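Local coordinates for protein beta-lactamase (Klebsiella pneumoniae, PDB 6HUH) that probably hydrolyses beta-lactam antibiotics, opening the lactam ring to give a substituted beta-amino acid and so conferring resistance, at residues W192-K197 and L230-T235; G217-W222 and E252-L257; C26-D31 and F37-D42. One frame throughout, in Å; residues are numbered along the deposited sequence.

Interaction 1. Residues W192-K197 and L230-T235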
loop_
_atom_site.group_PDB
_atom_site.type_symbol
_atom_site.label_atom_id
_atom_site.label_comp_id
_atom_site.label_asym_id
_atom_site.label_seq_id
_atom_site.Cartn_x
_atom_site.Cartn_y
_atom_site.Cartn_z
ATOM N N TRP A 192 8.722 0.671 -17.983
ATOM C CA TRP A 192 8.218 1.982 -17.617
ATOM C C TRP A 192 7.596 1.973 -16.223
ATOM O O TRP A 192 6.847 1.057 -15.860
ATOM C CB TRP A 192 7.219 2.502 -18.675
ATOM C CG TRP A 192 7.855 2.733 -20.013
ATOM C CD1 TRP A 192 8.113 1.799 -20.975
ATOM C CD2 TRP A 192 8.341 3.982 -20.526
ATOM N NE1 TRP A 192 8.747 2.385 -22.048
ATOM C CE2 TRP A 192 8.912 3.721 -21.793
ATOM C CE3 TRP A 192 8.376 5.298 -20.023
ATOM C CZ2 TRP A 192 9.488 4.724 -22.574
ATOM C CZ3 TRP A 192 8.950 6.293 -20.801
ATOM C CH2 TRP A 192 9.495 6.000 -22.061
ATOM N N GLN A 193 7.927 3.002 -15.444
ATOM C CA GLN A 193 7.437 3.218 -14.097
ATOM C C GLN A 193 6.295 4.195 -14.213
ATOM O O GLN A 193 6.490 5.291 -14.719
ATOM C CB GLN A 193 8.551 3.780 -13.201
ATOM C CG GLN A 193 9.512 2.727 -12.645
ATOM C CD GLN A 193 10.387 3.315 -11.568
ATOM O OE1 GLN A 193 9.946 3.581 -10.439
ATOM N NE2 GLN A 193 11.649 3.548 -11.900
ATOM N N ILE A 194 5.092 3.782 -13.800
ATOM C CA ILE A 194 3.879 4.608 -13.894
ATOM C C ILE A 194 3.527 5.295 -12.545
ATOM O O ILE A 194 3.477 4.650 -11.504
ATOM C CB ILE A 194 2.692 3.776 -14.477
ATOM C CG1 ILE A 194 3.104 2.904 -15.723
ATOM C CG2 ILE A 194 1.444 4.627 -14.767
ATOM C CD1 ILE A 194 3.625 3.586 -16.999
ATOM N N HIS A 195 3.305 6.592 -12.574
ATOM C CA HIS A 195 2.907 7.330 -11.391
ATOM C C HIS A 195 1.661 8.062 -11.821
ATOM O O HIS A 195 1.662 8.651 -12.901
ATOM C CB HIS A 195 4.006 8.297 -10.956
ATOM C CG HIS A 195 5.358 7.656 -10.810
ATOM N ND1 HIS A 195 5.846 7.259 -9.572
ATOM C CD2 HIS A 195 6.289 7.381 -11.752
ATOM C CE1 HIS A 195 7.053 6.769 -9.800
ATOM N NE2 HIS A 195 7.364 6.824 -11.094
ATOM N N GLY A 196 0.586 7.946 -11.044
ATOM C CA GLY A 196 -0.693 8.560 -11.405
ATOM C C GLY A 196 -1.711 8.763 -10.300
ATOM O O GLY A 196 -1.587 8.219 -9.202
ATOM N N LYS A 197 -2.726 9.552 -10.583
ATOM C CA LYS A 197 -3.767 9.862 -9.602
ATOM C C LYS A 197 -5.149 10.084 -10.242
ATOM O O LYS A 197 -5.290 10.826 -11.214
ATOM C CB LYS A 197 -3.341 11.075 -8.715
ATOM C CG LYS A 197 -4.311 11.433 -7.578
ATOM C CD LYS A 197 -4.070 10.605 -6.317
ATOM C CE LYS A 197 -5.210 10.726 -5.346
ATOM N NZ LYS A 197 -6.341 9.857 -5.734
ATOM N N LEU A 230 7.224 10.886 -19.771
ATOM C CA LEU A 230 6.028 11.227 -20.543
ATOM C C LEU A 230 4.860 11.541 -19.622
ATOM O O LEU A 230 4.433 10.673 -18.861
ATOM C CB LEU A 230 5.678 10.055 -21.479
ATOM C CG LEU A 230 4.440 10.168 -22.370
ATOM C CD1 LEU A 230 4.812 10.010 -23.801
ATOM C CD2 LEU A 230 3.413 9.091 -22.032
ATOM N N ILE A 231 4.343 12.783 -19.694
ATOM C CA ILE A 231 3.174 13.235 -18.926
ATOM C C ILE A 231 1.906 12.752 -19.691
ATOM O O ILE A 231 1.969 12.509 -20.897
ATOM C CB ILE A 231 3.159 14.782 -18.761
ATOM C CG1 ILE A 231 4.510 15.375 -18.263
ATOM C CG2 ILE A 231 1.997 15.245 -17.903
ATOM C CD1 ILE A 231 5.029 14.977 -16.983
ATOM N N PHE A 232 0.771 12.616 -18.982
ATOM C CA PHE A 232 -0.528 12.227 -19.543
ATOM C C PHE A 232 -1.641 12.759 -18.642
ATOM O O PHE A 232 -1.515 12.742 -17.419
ATOM C CB PHE A 232 -0.649 10.707 -19.778
ATOM C CG PHE A 232 -0.465 9.864 -18.547
ATOM C CD1 PHE A 232 -1.495 9.720 -17.620
ATOM C CD2 PHE A 232 0.725 9.188 -18.321
ATOM C CE1 PHE A 232 -1.297 9.002 -16.432
ATOM C CE2 PHE A 232 0.899 8.413 -17.160
ATOM C CZ PHE A 232 -0.108 8.343 -16.214
ATOM N N VAL A 233 -2.702 13.280 -19.255
ATOM C CA VAL A 233 -3.850 13.850 -18.563
ATOM C C VAL A 233 -5.083 13.348 -19.297
ATOM O O VAL A 233 -5.138 13.422 -20.529
ATOM C CB VAL A 233 -3.810 15.410 -18.512
ATOM C CG1 VAL A 233 -5.000 15.972 -17.747
ATOM C CG2 VAL A 233 -2.510 15.939 -17.913
ATOM N N HIS A 234 -6.068 12.818 -18.557
ATOM C CA HIS A 234 -7.310 12.339 -19.176
ATOM C C HIS A 234 -8.541 12.652 -18.338
ATOM O O HIS A 234 -8.520 12.453 -17.129
ATOM C CB HIS A 234 -7.220 10.851 -19.533
ATOM C CG HIS A 234 -8.421 10.282 -20.234
ATOM N ND1 HIS A 234 -8.914 10.837 -21.392
ATOM C CD2 HIS A 234 -9.148 9.178 -19.942
ATOM C CE1 HIS A 234 -9.936 10.079 -21.754
ATOM N NE2 HIS A 234 -10.111 9.068 -20.911
ATOM N N THR A 235 -9.610 13.155 -18.983
ATOM C CA THR A 235 -10.880 13.447 -18.309
ATOM C C THR A 235 -12.018 12.635 -18.881
ATOM O O THR A 235 -12.040 12.364 -20.083
ATOM C CB THR A 235 -11.235 14.925 -18.286
ATOM O OG1 THR A 235 -11.321 15.386 -19.619
ATOM C CG2 THR A 235 -10.254 15.760 -17.485
#
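Phe-232 carries this contact, reaching from strand 228-238 to Ile-194 and His-195 of strand 192-201. The two strands are not sheet neighbours: the closest CA pairs, Ile-194 with Leu-230 and His-195 with Ile-231, stand 9.6 Å apart, and strand 215-225 runs between them. No hydrogen bond joins the segments directly.

The apolar part is a loose approach of CG2 of Ile-194 to CZ of Phe-232, at 4.3 Å. With CG of Phe-232 between its backbone N and carbonyl carbon (chi1 59°), the ring leans across Gly-221 of the intervening strand, and its tip CZ ends near Ile-194 and His-195.

The second approach is to a backbone carbonyl: His-195 O lies 3.8 Å from CZ of Phe-232, a van der Waals contact. His-195 has its own commitments, a backbone hydrogen bond to Trp-222, a stack of its ring on that residue's indole, and ND1 bonded to Ala-181 O. Phe-219 also meets the Phe-232 ring.

With all three touching residues buried and only 132 Å² covered in total, the chemistry is weak dispersion at the end of one ring. The strands are probably aligned mainly by their backbone hydrogen bonds to strand 215-225, and Phe-232 adds an apolar link across it on one face.

Interaction 2. Residues G217-W222 and E252-L257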
loop_
_atom_site.group_PDB
_atom_site.type_symbol
_atom_site.label_atom_id
_atom_site.label_comp_id
_atom_site.label_asym_id
_atom_site.label_seq_id
_atom_site.Cartn_x
_atom_site.Cartn_y
_atom_site.Cartn_z
ATOM N N GLY A 217 -14.022 12.692 -14.379
ATOM C CA GLY A 217 -13.052 11.681 -14.008
ATOM C C GLY A 217 -11.683 12.178 -14.380
ATOM O O GLY A 217 -11.524 12.835 -15.402
ATOM N N TRP A 218 -10.707 11.953 -13.549
ATOM C CA TRP A 218 -9.376 12.410 -13.899
ATOM C C TRP A 218 -8.378 11.262 -13.733
ATOM O O TRP A 218 -8.415 10.569 -12.725
ATOM C CB TRP A 218 -8.914 13.529 -12.943
ATOM C CG TRP A 218 -9.413 14.934 -13.095
ATOM C CD1 TRP A 218 -10.379 15.531 -12.336
ATOM C CD2 TRP A 218 -8.740 16.001 -13.787
ATOM N NE1 TRP A 218 -10.419 16.884 -12.590
ATOM C CE2 TRP A 218 -9.430 17.199 -13.484
ATOM C CE3 TRP A 218 -7.658 16.053 -14.690
ATOM C CZ2 TRP A 218 -9.087 18.423 -14.060
ATOM C CZ3 TRP A 218 -7.317 17.265 -15.253
ATOM C CH2 TRP A 218 -8.024 18.435 -14.935
ATOM N N PHE A 219 -7.462 11.099 -14.679
ATOM C CA PHE A 219 -6.312 10.222 -14.536
ATOM C C PHE A 219 -5.079 10.927 -15.071
ATOM O O PHE A 219 -4.862 11.017 -16.285
ATOM C CB PHE A 219 -6.469 8.798 -15.050
ATOM C CG PHE A 219 -5.330 7.987 -14.476
ATOM C CD1 PHE A 219 -5.205 7.802 -13.099
ATOM C CD2 PHE A 219 -4.331 7.484 -15.300
ATOM C CE1 PHE A 219 -4.120 7.117 -12.561
ATOM C CE2 PHE A 219 -3.257 6.769 -14.759
ATOM C CZ PHE A 219 -3.154 6.602 -13.391
ATOM N N VAL A 220 -4.337 11.533 -14.139
ATOM C CA VAL A 220 -3.170 12.374 -14.413
ATOM C C VAL A 220 -1.943 11.745 -13.865
ATOM O O VAL A 220 -2.036 11.052 -12.862
ATOM C CB VAL A 220 -3.366 13.839 -13.920
ATOM C CG1 VAL A 220 -4.590 14.451 -14.559
ATOM C CG2 VAL A 220 -3.477 13.923 -12.411
ATOM N N GLY A 221 -0.815 11.950 -14.529
ATOM C CA GLY A 221 0.444 11.357 -14.095
ATOM C C GLY A 221 1.503 11.258 -15.158
ATOM O O GLY A 221 1.398 11.878 -16.212
ATOM N N TRP A 222 2.543 10.513 -14.870
ATOM C CA TRP A 222 3.652 10.356 -15.795
ATOM C C TRP A 222 4.181 8.955 -15.778
ATOM O O TRP A 222 3.946 8.223 -14.830
ATOM C CB TRP A 222 4.778 11.359 -15.481
ATOM C CG TRP A 222 5.543 11.080 -14.214
ATOM C CD1 TRP A 222 6.723 10.400 -14.094
ATOM C CD2 TRP A 222 5.182 11.494 -12.893
ATOM N NE1 TRP A 222 7.130 10.384 -12.780
ATOM C CE2 TRP A 222 6.191 11.027 -12.015
ATOM C CE3 TRP A 222 4.082 12.192 -12.354
ATOM C CZ2 TRP A 222 6.139 11.245 -10.633
ATOM C CZ3 TRP A 222 4.035 12.408 -10.982
ATOM C CH2 TRP A 222 5.051 11.937 -10.139
ATOM N N GLU A 252 -8.649 3.725 -19.531
ATOM C CA GLU A 252 -8.400 4.275 -20.872
ATOM C C GLU A 252 -6.959 4.750 -21.077
ATOM O O GLU A 252 -6.452 4.708 -22.204
ATOM C CB GLU A 252 -9.415 5.386 -21.219
ATOM C CG GLU A 252 -10.768 4.860 -21.671
ATOM C CD GLU A 252 -11.933 5.829 -21.527
ATOM O OE1 GLU A 252 -13.010 5.397 -21.050
ATOM O OE2 GLU A 252 -11.779 7.015 -21.902
ATOM N N VAL A 253 -6.306 5.186 -19.996
ATOM C CA VAL A 253 -4.915 5.629 -20.045
ATOM C C VAL A 253 -4.012 4.406 -20.209
ATOM O O VAL A 253 -3.155 4.393 -21.089
ATOM C CB VAL A 253 -4.562 6.488 -18.813
ATOM C CG1 VAL A 253 -3.060 6.592 -18.612
ATOM C CG2 VAL A 253 -5.174 7.876 -18.931
ATOM N N PHE A 254 -4.259 3.358 -19.399
ATOM C CA PHE A 254 -3.512 2.099 -19.433
ATOM C C PHE A 254 -3.695 1.340 -20.739
ATOM O O PHE A 254 -2.810 0.573 -21.125
ATOM C CB PHE A 254 -3.835 1.222 -18.221
ATOM C CG PHE A 254 -2.912 1.477 -17.058
ATOM C CD1 PHE A 254 -1.627 0.940 -17.038
ATOM C CD2 PHE A 254 -3.340 2.211 -15.961
ATOM C CE1 PHE A 254 -0.775 1.170 -15.959
ATOM C CE2 PHE A 254 -2.497 2.419 -14.874
ATOM C CZ PHE A 254 -1.222 1.899 -14.882
ATOM N N ALA A 255 -4.819 1.578 -21.435
ATOM C CA ALA A 255 -5.096 0.972 -22.728
ATOM C C ALA A 255 -4.192 1.640 -23.776
ATOM O O ALA A 255 -3.319 0.974 -24.344
ATOM C CB ALA A 255 -6.570 1.157 -23.089
ATOM N N ALA A 256 -4.352 2.986 -23.936
ATOM C CA ALA A 256 -3.697 3.879 -24.901
ATOM C C ALA A 256 -2.253 4.336 -24.589
ATOM O O ALA A 256 -1.664 5.046 -25.415
ATOM C CB ALA A 256 -4.567 5.096 -25.109
ATOM N N LEU A 257 -1.686 3.927 -23.438
ATOM C CA LEU A 257 -0.337 4.308 -23.022
ATOM C C LEU A 257 0.802 3.612 -23.781
ATOM O O LEU A 257 1.708 4.312 -24.249
ATOM C CB LEU A 257 -0.178 4.108 -21.516
ATOM C CG LEU A 257 0.420 5.255 -20.728
ATOM C CD1 LEU A 257 -0.154 6.582 -21.127
ATOM C CD2 LEU A 257 0.221 5.038 -19.257
#
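Strand-to-helix packing in the serine beta-lactamase fold is what Phe-219, Val-253 and Phe-254 build here, where the C-terminal helix 245-264 lies against one face of the central antiparallel sheet. Phe-219 leaves strand 215-225 toward the helix, and the closest CA pair, Phe-219 with Val-253, is separated by 7.3 Å, a spacing bridged largely by side chains.

Val-253 does most of the touching. Its CG1 lies 3.7 Å from Phe-219 CD2, at the edge of the ring and near its plane, so the methyl butts against the rim. Val-253 CG2 comes equally near CD2, and the two side chains cross at about a right angle. The placement follows from Phe-219 CG standing anti to its own nitrogen (chi1 -165°), which extends the ring off the strand. Farther out, Phe-219 CE2 meets Phe-254 CE2 at 4.4 Å, a looser apolar contact.

Neighbours widen the layer. Val-253 also rests on Phe-232 and His-234, while Phe-254 reaches Pro-187 and Ile-189 of strand 185-189. Val-220 leaves the strand on the side away from the helix; its side chain touches Thr-52 and Ile-55. The Phe-219 side chain is about 10 Å from that of Ser-51, the predicted acylated serine.

No hydrogen bond crosses the interface, and 137 Å² is buried in all. Attachment of this helix turn to strand 217-222 thus rests on apolar contact with a single aromatic ring.

Interaction 3. Residues C26-D31 and F37-D42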
loop_
_atom_site.group_PDB
_atom_site.type_symbol
_atom_site.label_atom_id
_atom_site.label_comp_id
_atom_site.label_asym_id
_atom_site.label_seq_id
_atom_site.Cartn_x
_atom_site.Cartn_y
_atom_site.Cartn_z
ATOM N N CYS A 26 -11.450 14.628 -22.455
ATOM C CA CYS A 26 -10.157 14.955 -23.068
ATOM C C CYS A 26 -9.019 13.927 -22.811
ATOM O O CYS A 26 -8.846 13.520 -21.662
ATOM C CB CYS A 26 -9.742 16.359 -22.626
ATOM S SG CYS A 26 -7.959 16.595 -22.461
ATOM N N MET A 27 -8.222 13.549 -23.863
ATOM C CA MET A 27 -7.003 12.743 -23.691
ATOM C C MET A 27 -5.781 13.467 -24.240
ATOM O O MET A 27 -5.589 13.586 -25.442
ATOM C CB MET A 27 -7.043 11.288 -24.150
ATOM C CG MET A 27 -6.182 10.440 -23.204
ATOM S SD MET A 27 -5.860 8.676 -23.486
ATOM C CE MET A 27 -7.595 7.979 -23.462
ATOM N N LEU A 28 -4.969 13.959 -23.324
ATOM C CA LEU A 28 -3.761 14.717 -23.598
ATOM C C LEU A 28 -2.488 13.958 -23.251
ATOM O O LEU A 28 -2.357 13.454 -22.130
ATOM C CB LEU A 28 -3.823 16.017 -22.766
ATOM C CG LEU A 28 -2.794 17.093 -23.100
ATOM C CD1 LEU A 28 -3.417 18.447 -23.080
ATOM C CD2 LEU A 28 -1.573 17.022 -22.185
ATOM N N PHE A 29 -1.515 13.944 -24.169
ATOM C CA PHE A 29 -0.181 13.357 -23.926
ATOM C C PHE A 29 0.901 14.434 -24.119
ATOM O O PHE A 29 0.972 15.048 -25.199
ATOM C CB PHE A 29 0.102 12.106 -24.782
ATOM C CG PHE A 29 -0.811 10.929 -24.545
ATOM C CD1 PHE A 29 -0.630 10.095 -23.451
ATOM C CD2 PHE A 29 -1.836 10.631 -25.437
ATOM C CE1 PHE A 29 -1.482 9.004 -23.235
ATOM C CE2 PHE A 29 -2.674 9.528 -25.227
ATOM C CZ PHE A 29 -2.484 8.716 -24.134
ATOM N N ALA A 30 1.689 14.698 -23.058
ATOM C CA ALA A 30 2.757 15.701 -23.079
ATOM C C ALA A 30 4.149 15.080 -22.871
ATOM O O ALA A 30 4.249 13.968 -22.362
ATOM C CB ALA A 30 2.490 16.783 -22.032
ATOM N N ASP A 31 5.220 15.802 -23.272
ATOM C CA ASP A 31 6.606 15.344 -23.093
ATOM C C ASP A 31 7.123 15.625 -21.672
ATOM O O ASP A 31 6.326 15.938 -20.783
ATOM C CB ASP A 31 7.556 15.916 -24.172
ATOM C CG ASP A 31 7.580 17.427 -24.311
ATOM O OD1 ASP A 31 7.875 18.117 -23.304
ATOM O OD2 ASP A 31 7.413 17.918 -25.450
ATOM N N PHE A 37 1.844 17.200 -26.970
ATOM C CA PHE A 37 2.135 16.833 -28.361
ATOM C C PHE A 37 0.914 16.171 -29.012
ATOM O O PHE A 37 0.899 15.949 -30.230
ATOM C CB PHE A 37 3.388 15.944 -28.469
ATOM C CG PHE A 37 3.351 14.648 -27.705
ATOM C CD1 PHE A 37 2.790 13.514 -28.264
ATOM C CD2 PHE A 37 3.949 14.544 -26.458
ATOM C CE1 PHE A 37 2.776 12.310 -27.567
ATOM C CE2 PHE A 37 3.942 13.337 -25.760
ATOM C CZ PHE A 37 3.352 12.227 -26.318
ATOM N N SER A 38 -0.090 15.835 -28.184
ATOM C CA SER A 38 -1.341 15.209 -28.594
ATOM C C SER A 38 -2.398 15.564 -27.584
ATOM O O SER A 38 -2.289 15.187 -26.429
ATOM C CB SER A 38 -1.193 13.694 -28.715
ATOM O OG SER A 38 -2.399 13.106 -29.174
ATOM N N ALA A 39 -3.406 16.307 -28.009
ATOM C CA ALA A 39 -4.514 16.765 -27.171
ATOM C C ALA A 39 -5.806 16.553 -27.965
ATOM O O ALA A 39 -5.869 16.940 -29.123
ATOM C CB ALA A 39 -4.308 18.238 -26.827
ATOM N N GLN A 40 -6.794 15.865 -27.384
ATOM C CA GLN A 40 -8.038 15.508 -28.085
ATOM C C GLN A 40 -9.274 15.705 -27.198
ATOM O O GLN A 40 -9.526 14.918 -26.289
ATOM C CB GLN A 40 -7.965 14.041 -28.560
ATOM C CG GLN A 40 -6.911 13.750 -29.633
ATOM C CD GLN A 40 -7.353 14.141 -31.024
ATOM O OE1 GLN A 40 -8.545 14.113 -31.362
ATOM N NE2 GLN A 40 -6.397 14.484 -31.879
ATOM N N GLY A 41 -10.042 16.734 -27.498
ATOM C CA GLY A 41 -11.223 17.117 -26.742
ATOM C C GLY A 41 -11.027 18.469 -26.079
ATOM O O GLY A 41 -10.259 19.304 -26.580
ATOM N N ASP A 42 -11.693 18.683 -24.921
ATOM C CA ASP A 42 -11.635 19.942 -24.174
ATOM C C ASP A 42 -10.434 20.025 -23.223
ATOM O O ASP A 42 -10.575 19.995 -21.993
ATOM C CB ASP A 42 -12.965 20.203 -23.456
ATOM C CG ASP A 42 -13.257 21.666 -23.228
ATOM O OD1 ASP A 42 -12.333 22.504 -23.438
ATOM O OD2 ASP A 42 -14.399 21.982 -22.820
#
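Phe-37 folds back over Phe-29 at the start of the second strand of a beta hairpin, and its side chain can be followed outward. Its CB lies 4.2 Å from Phe-29 O. With chi1 at 59°, the ring turns toward the partner strand, and CG comes to 3.5 Å from the same oxygen. That carbonyl oxygen sits over one ring face, 3.2 Å above the plane and offset toward the rim. On one branch, CD2 faces Asp-31 N, which lies at the ring edge, and CE2 reaches Ala-30 C at 3.4 Å. On the other, CD1 also lies by Phe-29 O and CE1 by Phe-29 CB. At the tip, CZ rests 3.6 Å from Phe-29 CB.

Phe-29 O also accepts two backbone donors lying in its carbonyl plane: Phe-37 N at 2.9 Å, almost straight (178°), and Ser-38 N at 3.3 Å, more bent (141°). Two consecutive residues facing one defines a classic beta bulge. Phe-29 N returns a bond to Ser-38 O at 2.7 Å, and Met-27 N bonds Gln-40 O, while the reverse bond from Gln-40 N is weak. Beyond the bulge the strands run antiparallel, and Leu-28 CD1 packs on the Ala-39 methyl.

Strand 36-41 is the outermost strand of the sheet in this chain, and 26-30 separates it from 228-238, to which Cys-26 and Leu-28 bond through their backbones. A disulfide ties Cys-26 to Cys-43. Leu-28 and Ala-30 lie against helix 155-166, whereas Phe-29 and Phe-37 turn to helix 245-264, so the hairpin's two faces are covered by different helices.

How the interactions relate
All three contacts involve one antiparallel sheet, ordered 36-41, 26-30, 228-238, 215-225, 192-201, 185-189. Interaction 3 closes first along the chain, at the sheet's edge; interactions 1 and 2 then cross, their segments alternating. Their centres are about 6 Å apart, with interaction 3 about 12 Å from interaction 1 and 11 Å from interaction 2. His-234 links all three: its ND1 bonds Cys-26 O and its NE2 bonds Glu-252 OE2. Helix 245-264 extends the connection, as Leu-257 packs on Phe-29. The N-terminal hairpin extends the sheet, and the C-terminal helix packs on one face of it, so the two chain ends meet at the same side of the domain.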